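Local coordinates for DNA translocase coupling protein (PDB 6O1W) that probably binds DNA and ATP as the FtsK/SpoIIIE-type motor that couples plasmid DNA to the conjugation machinery of Clostridium perfringens, here as a fragment of the longer membrane protein, at residues Met50-Ile53 / Glu54-Lys57; Ile60-Leu63 / Gln64-Leu67; Arg250-Leu253 / Val254-Gly258; Lys306-Glu309 / Ile310-Asn314. All coordinates share one frame; numbering follows the deposited sequence.

Contact 1: residues Met50-Ile53 / Glu54-Lys57; sequences MIPI and ETWK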
loop_
_atom_site.group_PDB
_atom_site.type_symbol
_atom_site.label_atom_id
_atom_site.label_comp_id
_atom_site.label_asym_id
_atom_site.label_seq_id
_atom_site.Cartn_x
_atom_site.Cartn_y
_atom_site.Cartn_z
HETATM N N MSE A 50 38.950 -10.564 1.068
HETATM C CA MSE A 50 39.207 -11.923 1.510
HETATM C C MSE A 50 38.618 -12.168 2.907
HETATM O O MSE A 50 38.902 -13.212 3.497
HETATM C CB MSE A 50 40.719 -12.198 1.506
HETATM C CG MSE A 50 41.291 -12.417 0.117
HETATM SE SE MSE A 50 43.147 -12.981 0.268
HETATM C CE MSE A 50 42.880 -14.828 0.991
ATOM N N ILE A 51 37.793 -11.234 3.435
ATOM C CA ILE A 51 37.201 -11.377 4.771
ATOM C C ILE A 51 35.941 -12.245 4.676
ATOM O O ILE A 51 35.033 -11.915 3.904
ATOM C CB ILE A 51 36.956 -10.007 5.467
ATOM C CG1 ILE A 51 38.255 -9.170 5.519
ATOM C CG2 ILE A 51 36.368 -10.199 6.866
ATOM C CD1 ILE A 51 38.057 -7.702 5.691
ATOM N N PRO A 52 35.864 -13.353 5.456
ATOM C CA PRO A 52 34.674 -14.221 5.374
ATOM C C PRO A 52 33.365 -13.512 5.765
ATOM O O PRO A 52 33.371 -12.575 6.578
ATOM C CB PRO A 52 35.016 -15.411 6.296
ATOM C CG PRO A 52 36.186 -14.983 7.122
ATOM C CD PRO A 52 36.876 -13.874 6.411
ATOM N N ILE A 53 32.256 -13.926 5.144
ATOM C CA ILE A 53 30.917 -13.373 5.358
ATOM C C ILE A 53 30.510 -13.344 6.857
ATOM O O ILE A 53 29.887 -12.383 7.292
ATOM C CB ILE A 53 29.859 -14.101 4.468
ATOM C CG1 ILE A 53 28.501 -13.386 4.455
ATOM C CG2 ILE A 53 29.686 -15.579 4.869
ATOM C CD1 ILE A 53 28.394 -12.219 3.642
ATOM N N GLU A 54 30.887 -14.389 7.625
ATOM C CA GLU A 54 30.593 -14.512 9.053
ATOM C C GLU A 54 31.329 -13.436 9.858
ATOM O O GLU A 54 30.767 -12.927 10.827
ATOM C CB GLU A 54 30.812 -15.943 9.598
ATOM C CG GLU A 54 31.899 -16.754 8.903
ATOM C CD GLU A 54 31.515 -17.413 7.590
ATOM O OE1 GLU A 54 30.562 -18.226 7.575
ATOM O OE2 GLU A 54 32.175 -17.113 6.571
ATOM N N THR A 55 32.528 -13.027 9.402
ATOM C CA THR A 55 33.246 -11.913 10.019
ATOM C C THR A 55 32.532 -10.558 9.697
ATOM O O THR A 55 32.289 -9.784 10.620
ATOM C CB THR A 55 34.723 -11.950 9.685
ATOM O OG1 THR A 55 35.237 -13.182 10.190
ATOM C CG2 THR A 55 35.497 -10.780 10.329
ATOM N N TRP A 56 32.097 -10.334 8.425
ATOM C CA TRP A 56 31.321 -9.141 8.058
ATOM C C TRP A 56 30.069 -9.081 8.943
ATOM O O TRP A 56 29.693 -7.997 9.400
ATOM C CB TRP A 56 30.858 -9.184 6.574
ATOM C CG TRP A 56 31.919 -8.835 5.565
ATOM C CD1 TRP A 56 32.857 -9.670 5.036
ATOM C CD2 TRP A 56 32.114 -7.558 4.932
ATOM N NE1 TRP A 56 33.610 -9.004 4.091
ATOM C CE2 TRP A 56 33.195 -7.701 4.025
ATOM C CE3 TRP A 56 31.526 -6.287 5.093
ATOM C CZ2 TRP A 56 33.664 -6.638 3.244
ATOM C CZ3 TRP A 56 32.007 -5.227 4.339
ATOM C CH2 TRP A 56 33.066 -5.405 3.426
ATOM N N LYS A 57 29.414 -10.249 9.171
ATOM C CA LYS A 57 28.184 -10.297 9.970
ATOM C C LYS A 57 28.435 -9.929 11.426
ATOM O O LYS A 57 27.641 -9.195 12.012
ATOM C CB LYS A 57 27.463 -11.636 9.803
ATOM C CG LYS A 57 26.786 -11.702 8.418
ATOM C CD LYS A 57 25.978 -12.964 8.173
ATOM C CE LYS A 57 25.332 -12.890 6.813
ATOM N NZ LYS A 57 24.348 -13.976 6.591
#

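Contact 2: residues Ile60-Leu63 / Gln64-Leu67; sequences IPQL and QTSL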
loop_
_atom_site.group_PDB
_atom_site.type_symbol
_atom_site.label_atom_id
_atom_site.label_comp_id
_atom_site.label_asym_id
_atom_site.label_seq_id
_atom_site.Cartn_x
_atom_site.Cartn_y
_atom_site.Cartn_z
ATOM N N ILE A 60 28.569 -6.113 11.750
ATOM C CA ILE A 60 27.378 -5.299 11.394
ATOM C C ILE A 60 27.144 -4.120 12.386
ATOM O O ILE A 60 27.043 -2.974 11.924
ATOM C CB ILE A 60 26.088 -6.144 11.162
ATOM C CG1 ILE A 60 26.114 -6.761 9.748
ATOM C CG2 ILE A 60 24.787 -5.317 11.367
ATOM C CD1 ILE A 60 24.980 -7.850 9.494
ATOM N N PRO A 61 27.042 -4.342 13.721
ATOM C CA PRO A 61 26.854 -3.198 14.610
ATOM C C PRO A 61 27.904 -2.118 14.361
ATOM O O PRO A 61 27.506 -0.981 14.225
ATOM C CB PRO A 61 26.977 -3.817 16.009
ATOM C CG PRO A 61 26.494 -5.200 15.814
ATOM C CD PRO A 61 27.097 -5.598 14.500
ATOM N N GLN A 62 29.201 -2.473 14.206
ATOM C CA GLN A 62 30.272 -1.475 14.012
ATOM C C GLN A 62 30.257 -0.761 12.645
ATOM O O GLN A 62 30.487 0.450 12.592
ATOM C CB GLN A 62 31.661 -2.056 14.291
ATOM C CG GLN A 62 32.748 -0.969 14.210
ATOM C CD GLN A 62 32.613 0.035 15.325
ATOM O OE1 GLN A 62 32.569 -0.319 16.503
ATOM N NE2 GLN A 62 32.526 1.305 14.987
ATOM N N LEU A 63 29.978 -1.495 11.570
ATOM C CA LEU A 63 29.886 -0.950 10.209
ATOM C C LEU A 63 28.731 0.024 10.083
ATOM O O LEU A 63 28.851 1.011 9.366
ATOM C CB LEU A 63 29.726 -2.073 9.174
ATOM C CG LEU A 63 30.919 -3.022 9.109
ATOM C CD1 LEU A 63 30.605 -4.210 8.243
ATOM C CD2 LEU A 63 32.196 -2.292 8.638
ATOM N N GLN A 64 27.616 -0.244 10.783
ATOM C CA GLN A 64 26.491 0.684 10.780
ATOM C C GLN A 64 26.949 2.029 11.330
ATOM O O GLN A 64 26.662 3.040 10.727
ATOM C CB GLN A 64 25.339 0.172 11.640
ATOM C CG GLN A 64 24.546 -0.931 10.981
ATOM C CD GLN A 64 23.293 -1.268 11.760
ATOM O OE1 GLN A 64 23.181 -1.068 12.987
ATOM N NE2 GLN A 64 22.325 -1.785 11.062
ATOM N N THR A 65 27.656 2.034 12.450
ATOM C CA THR A 65 28.169 3.249 13.080
ATOM C C THR A 65 29.287 3.951 12.255
ATOM O O THR A 65 29.241 5.164 12.064
ATOM C CB THR A 65 28.610 2.918 14.497
ATOM O OG1 THR A 65 27.455 2.473 15.194
ATOM C CG2 THR A 65 29.195 4.112 15.220
ATOM N N SER A 66 30.281 3.200 11.817
ATOM C CA SER A 66 31.408 3.744 11.054
ATOM C C SER A 66 30.912 4.332 9.728
ATOM O O SER A 66 31.246 5.461 9.416
ATOM C CB SER A 66 32.449 2.655 10.788
ATOM O OG SER A 66 33.040 2.249 12.009
ATOM N N LEU A 67 30.067 3.598 8.992
ATOM C CA LEU A 67 29.559 4.071 7.694
ATOM C C LEU A 67 28.283 4.910 7.793
ATOM O O LEU A 67 27.868 5.476 6.784
ATOM C CB LEU A 67 29.380 2.895 6.706
ATOM C CG LEU A 67 30.599 1.944 6.509
ATOM C CD1 LEU A 67 30.255 0.789 5.607
ATOM C CD2 LEU A 67 31.789 2.673 5.953
#

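Contact 3: residues Arg250-Leu253 / Val254-Gly258; sequences RAKL and VRIEG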
loop_
_atom_site.group_PDB
_atom_site.type_symbol
_atom_site.label_atom_id
_atom_site.label_comp_id
_atom_site.label_asym_id
_atom_site.label_seq_id
_atom_site.Cartn_x
_atom_site.Cartn_y
_atom_site.Cartn_z
ATOM N N ARG A 250 -19.830 -19.807 -9.464
ATOM C CA ARG A 250 -18.830 -19.314 -10.421
ATOM C C ARG A 250 -19.447 -18.231 -11.310
ATOM O O ARG A 250 -18.869 -17.152 -11.421
ATOM C CB ARG A 250 -18.248 -20.468 -11.269
ATOM C CG ARG A 250 -16.938 -20.123 -11.960
ATOM C CD ARG A 250 -16.429 -21.270 -12.825
ATOM N NE ARG A 250 -14.966 -21.294 -12.851
ATOM C CZ ARG A 250 -14.211 -22.022 -12.031
ATOM N NH1 ARG A 250 -14.774 -22.811 -11.121
ATOM N NH2 ARG A 250 -12.887 -21.972 -12.119
ATOM N N ALA A 251 -20.647 -18.499 -11.882
ATOM C CA ALA A 251 -21.375 -17.551 -12.735
ATOM C C ALA A 251 -21.704 -16.255 -11.965
ATOM O O ALA A 251 -21.575 -15.151 -12.512
ATOM C CB ALA A 251 -22.641 -18.196 -13.274
ATOM N N LYS A 252 -22.083 -16.401 -10.685
ATOM C CA LYS A 252 -22.357 -15.295 -9.774
ATOM C C LYS A 252 -21.072 -14.443 -9.588
ATOM O O LYS A 252 -21.135 -13.221 -9.730
ATOM C CB LYS A 252 -22.840 -15.864 -8.443
ATOM C CG LYS A 252 -23.373 -14.842 -7.486
ATOM C CD LYS A 252 -24.319 -15.534 -6.543
ATOM C CE LYS A 252 -25.196 -14.513 -5.899
ATOM N NZ LYS A 252 -26.600 -14.977 -5.823
ATOM N N LEU A 253 -19.916 -15.091 -9.324
ATOM C CA LEU A 253 -18.610 -14.404 -9.179
ATOM C C LEU A 253 -18.173 -13.716 -10.484
ATOM O O LEU A 253 -17.600 -12.637 -10.437
ATOM C CB LEU A 253 -17.504 -15.353 -8.669
ATOM C CG LEU A 253 -17.633 -15.850 -7.207
ATOM C CD1 LEU A 253 -16.463 -16.737 -6.824
ATOM C CD2 LEU A 253 -17.749 -14.705 -6.224
ATOM N N VAL A 254 -18.450 -14.353 -11.641
ATOM C CA VAL A 254 -18.178 -13.806 -12.978
ATOM C C VAL A 254 -19.001 -12.523 -13.140
ATOM O O VAL A 254 -18.459 -11.519 -13.576
ATOM C CB VAL A 254 -18.444 -14.842 -14.117
ATOM C CG1 VAL A 254 -18.442 -14.187 -15.505
ATOM C CG2 VAL A 254 -17.431 -15.983 -14.064
ATOM N N ARG A 255 -20.283 -12.551 -12.751
ATOM C CA ARG A 255 -21.194 -11.404 -12.833
ATOM C C ARG A 255 -20.675 -10.271 -11.946
ATOM O O ARG A 255 -20.550 -9.156 -12.426
ATOM C CB ARG A 255 -22.605 -11.840 -12.419
ATOM C CG ARG A 255 -23.740 -11.226 -13.231
ATOM C CD ARG A 255 -24.904 -12.199 -13.412
ATOM N NE ARG A 255 -25.423 -12.708 -12.141
ATOM C CZ ARG A 255 -25.685 -13.987 -11.884
ATOM N NH1 ARG A 255 -25.509 -14.909 -12.819
ATOM N NH2 ARG A 255 -26.129 -14.351 -10.690
ATOM N N ILE A 256 -20.267 -10.582 -10.694
ATOM C CA ILE A 256 -19.675 -9.625 -9.746
ATOM C C ILE A 256 -18.373 -9.011 -10.299
ATOM O O ILE A 256 -18.149 -7.805 -10.107
ATOM C CB ILE A 256 -19.457 -10.262 -8.354
ATOM C CG1 ILE A 256 -20.808 -10.562 -7.688
ATOM C CG2 ILE A 256 -18.564 -9.353 -7.454
ATOM C CD1 ILE A 256 -20.747 -11.577 -6.485
ATOM N N GLU A 257 -17.493 -9.851 -10.924
ATOM C CA GLU A 257 -16.226 -9.384 -11.517
ATOM C C GLU A 257 -16.524 -8.374 -12.654
ATOM O O GLU A 257 -15.823 -7.360 -12.775
ATOM C CB GLU A 257 -15.385 -10.566 -12.021
ATOM C CG GLU A 257 -14.209 -10.177 -12.907
ATOM C CD GLU A 257 -13.368 -11.310 -13.465
ATOM O OE1 GLU A 257 -13.903 -12.429 -13.656
ATOM O OE2 GLU A 257 -12.170 -11.069 -13.732
ATOM N N GLY A 258 -17.576 -8.656 -13.441
ATOM C CA GLY A 258 -18.040 -7.789 -14.512
ATOM C C GLY A 258 -18.476 -6.449 -13.942
ATOM O O GLY A 258 -18.157 -5.394 -14.519
#

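Contact 4: residues Lys306-Glu309 / Ile310-Asn314; sequences KASE and IVLSN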
loop_
_atom_site.group_PDB
_atom_site.type_symbol
_atom_site.label_atom_id
_atom_site.label_comp_id
_atom_site.label_asym_id
_atom_site.label_seq_id
_atom_site.Cartn_x
_atom_site.Cartn_y
_atom_site.Cartn_z
ATOM N N LYS A 306 7.893 -12.665 -7.836
ATOM C CA LYS A 306 6.645 -12.764 -8.609
ATOM C C LYS A 306 5.475 -12.007 -7.929
ATOM O O LYS A 306 4.740 -11.291 -8.608
ATOM C CB LYS A 306 6.286 -14.242 -8.861
ATOM C CG LYS A 306 5.043 -14.460 -9.729
ATOM C CD LYS A 306 5.373 -14.902 -11.144
ATOM C CE LYS A 306 4.176 -14.821 -12.065
ATOM N NZ LYS A 306 3.179 -15.897 -11.804
ATOM N N ALA A 307 5.341 -12.155 -6.597
ATOM C CA ALA A 307 4.325 -11.516 -5.749
ATOM C C ALA A 307 4.430 -9.981 -5.833
ATOM O O ALA A 307 3.398 -9.294 -5.935
ATOM C CB ALA A 307 4.489 -11.986 -4.305
ATOM N N SER A 308 5.683 -9.450 -5.796
ATOM C CA SER A 308 5.959 -8.014 -5.932
ATOM C C SER A 308 5.594 -7.534 -7.355
ATOM O O SER A 308 5.047 -6.439 -7.480
ATOM C CB SER A 308 7.436 -7.720 -5.668
ATOM O OG SER A 308 7.726 -6.345 -5.876
ATOM N N GLU A 309 5.958 -8.319 -8.421
ATOM C CA GLU A 309 5.649 -7.979 -9.826
ATOM C C GLU A 309 4.152 -7.944 -10.103
ATOM O O GLU A 309 3.691 -7.098 -10.864
ATOM C CB GLU A 309 6.330 -8.934 -10.812
ATOM C CG GLU A 309 7.773 -8.560 -11.098
ATOM C CD GLU A 309 8.506 -9.447 -12.088
ATOM O OE1 GLU A 309 7.984 -10.533 -12.433
ATOM O OE2 GLU A 309 9.614 -9.052 -12.516
ATOM N N ILE A 310 3.385 -8.852 -9.482
ATOM C CA ILE A 310 1.926 -8.858 -9.655
ATOM C C ILE A 310 1.332 -7.529 -9.122
ATOM O O ILE A 310 0.505 -6.918 -9.800
ATOM C CB ILE A 310 1.283 -10.108 -8.996
ATOM C CG1 ILE A 310 1.652 -11.391 -9.779
ATOM C CG2 ILE A 310 -0.245 -9.947 -8.912
ATOM C CD1 ILE A 310 1.724 -12.687 -8.941
ATOM N N VAL A 311 1.801 -7.058 -7.942
ATOM C CA VAL A 311 1.289 -5.834 -7.311
ATOM C C VAL A 311 1.810 -4.551 -7.971
ATOM O O VAL A 311 1.017 -3.678 -8.320
ATOM C CB VAL A 311 1.567 -5.825 -5.786
ATOM C CG1 VAL A 311 1.095 -4.525 -5.124
ATOM C CG2 VAL A 311 0.936 -7.031 -5.104
ATOM N N LEU A 312 3.148 -4.436 -8.102
ATOM C CA LEU A 312 3.882 -3.235 -8.505
ATOM C C LEU A 312 4.468 -3.204 -9.896
ATOM O O LEU A 312 4.957 -2.139 -10.312
ATOM C CB LEU A 312 5.067 -3.072 -7.513
ATOM C CG LEU A 312 4.720 -2.926 -6.035
ATOM C CD1 LEU A 312 5.970 -3.027 -5.185
ATOM C CD2 LEU A 312 3.965 -1.602 -5.746
ATOM N N SER A 313 4.534 -4.371 -10.570
ATOM C CA SER A 313 5.207 -4.599 -11.864
ATOM C C SER A 313 6.726 -4.228 -11.782
ATOM O O SER A 313 7.350 -3.803 -12.757
ATOM C CB SER A 313 4.468 -3.982 -13.051
ATOM O OG SER A 313 4.410 -2.573 -13.005
ATOM N N ASN A 314 7.309 -4.471 -10.596
ATOM C CA ASN A 314 8.743 -4.409 -10.257
ATOM C C ASN A 314 8.956 -5.384 -9.067
ATOM O O ASN A 314 7.972 -5.867 -8.506
ATOM C CB ASN A 314 9.248 -2.979 -9.986
ATOM C CG ASN A 314 8.695 -2.320 -8.755
ATOM O OD1 ASN A 314 8.737 -2.866 -7.659
ATOM N ND2 ASN A 314 8.195 -1.102 -8.898
#

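Contact 1: residues Met50-Ile53 / Glu54-Lys57
Ile51 and Pro52 meet the first turn of helix 53-58 through their carbonyl oxygens. Pro52, at the N-cap position, offers its backbone O to two amides: Trp56 N binds it at 3.2 Å in the carbonyl plane, with a nearly straight N-H (161°), while Thr55 N makes a weak, bent bond to the same O. Lys57 N to Ile53 O at 2.9 Å is the next rung. The indole turns its pyrrole edge back to the preceding loop: NE1 lies 3.2 Å from Ile51 O, which sits in the ring plane, yet the N-H points well off the oxygen (120°), a weak bond. With CG beside the backbone N (chi1 -78°), Trp56 swings its ring toward the loop. Beside it, Ile51 CG2 lies 3.6 Å from Thr55 CG2, methyl to methyl, the two side chains crossing at about a right angle. Glu54 bends at chi2 and folds its carboxylate back, OE2 coming to 3.3 Å from Pro52 CB and close to Ile53 CG2. In the second shell, Ser49 OG makes weak hydrogen bonds with Trp56 NE1 and Ile51 N. Phe21 meets the indole edge-to-face and Phe47, from strand 43-48, also touches it. Helix 53-58, which comes after strand 43-48, rests on the four-stranded antiparallel sheet, Trp56 and Ile53 on Val83 of strand 82-89 and Ile53 on Ile74 of strand 69-76.

Contact 2: residues Ile60-Leu63 / Gln64-Leu67
Ser66 N donates to Gln62 O over 2.9 Å along a nearly straight N-H (170°), and a side-chain link between the same two residues runs beside this helical rung. In it the amide NE2 of Gln62 donates to Ser66 OG at 3.2 Å. The hydroxyl oxygen lies close to the amide plane of Gln62, so the bond uses an in-plane N-H, which favours this rotation of the amide. Two torsions bring the amide there: CG stands opposite the backbone N (chi1 -175°), and the chain then bends at chi2 (67°), turning its end along the helix toward the residue four positions on. Flanking the pair are Gln64 N to Ile60 O at 3.0 Å and Leu67 N to Leu63 O at 2.9 Å, the i to i+4 pattern of an alpha helix.

Other side chains lean on carbonyls of the turn before. Leu67 sets CB 3.3 Å from Leu63 O, and the CG of Gln64 lies 3.4 Å from Ile60 O. Thr65 brings OG1 to 3.6 Å from Pro61 O, a contact of the helix's outer side.

Leu63 and Leu67, one turn apart, form the buried side. Leu67 packs on Tyr12 and Ala15 of helix 7-18, and Leu63 on Phe16 of the same helix. Leu19 lies against Gln62, Leu63 and Ser66, while Ile60 reaches Ile74 and Leu63 reaches Ile71, both of strand 69-76, so helix 60-67 is wedged between helix 7-18 and the edge strand of the antiparallel sheet.

Contact 3: residues Arg250-Leu253 / Val254-Gly258
Val254, Leu253 and Lys252 carry much of this contact, two successive turns of the long alpha helix 247-266 in the FtsK/SpoIIIE-family P-loop NTPase part of the chain. Val254 brings its CG2 branch, beside the backbone N, to 3.2 Å from Arg250 O, the same oxygen that takes the Val254 N-H at 2.8 Å. One carbonyl thus meets both the amide and a methyl of the residue four positions later.

Leu253 is buried and packs on Val185 of helix 185-209. Its CD2 lies 4.3 Å from CD1 of Ile256, a loose touch of methyl ends. Leu253 O accepts Glu257 N, while the carboxylate of Glu257 forms a salt bridge with Lys242.

Lys252 O takes the amide of Ile256 at 2.9 Å, with CG1 of Ile256 alongside at 3.4 Å from the same oxygen. The CB of that isoleucine points toward the preceding turn, and its side chain also packs on Val185 and Phe192, tying the helix to 185-209. The ammonium of Lys252 leaves the helix for a salt bridge with Asp186, and Arg255 NH2 forms one with Glu189. The two cations stand near each other, NZ of Lys252 being 4.9 Å from NH2 of Arg255, but each has its own carboxylate on helix 185-209, which probably offsets the closeness of the like charges.

Arg255 gets there by bending at chi2 and chi3 (56°), which folds its guanidinium back along the helix, so that Lys252 CA sits over one face, 4.0 Å above the plane and offset toward the rim.

Contact 4: residues Lys306-Glu309 / Ile310-Asn314
Ser308 OG donates to Asn314 O at 2.7 Å, a link from the last full turn of helix 305-312 to the chain just beyond its C-terminus. This helix belongs to the P-loop NTPase part and flanks its mixed sheet. The OG lies opposite the backbone N of Ser308 (chi1 176°), which carries the hydroxyl toward the returning chain, and it has a second partner in Ala317 N. Within the helix Leu312 N binds Ser308 O at 2.8 Å, whereas Val311 N to Ala307 O, at 3.4 Å, is weak. The helix ends at Leu312; Ser313, with positive phi (58°), turns the chain away, and its N still reaches Glu309 O at 2.9 Å, but from above the carbonyl plane.

Packing follows the same turns. Lys306 CG lies 3.8 Å from Ile310 CD1. Val311 and Leu312 pack on Cys299 of strand 296-299, and Leu312 also meets Leu328 of strand 326-331. Asn314 OD1 takes the N-H of Lys316 and ND2 bonds Thr335 OG1. The side chain of Ala307 lies about 7 Å from that of Glu137, a residue of the predicted ATP site. At the turn itself, Ser313 OG donates to Leu312 O of the residue just before it, 2.8 Å away.

Overall arrangement
Along the chain the contacts come in the order 1, 2, 3, 4. Contacts 1 and 2 lie on successive short helices, 53-58 and 60-67, beside the four-stranded antiparallel sheet; their centres are 14 Å apart and they touch, Trp56 CE3 lying 3.9 Å from Leu63 CD1. Contacts 3 and 4 belong to the part built on the ten-stranded mixed sheet, with centres 25 Å apart and no touch. Contact 3 stands about 56 Å from contact 1, centre to centre, on the opposite side of the chain's centre; contact 4 is 33 Å from contact 1. The small antiparallel-sheet region is thus set apart from the P-loop NTPase part, where contact 4 is the one near the ATP-site residues.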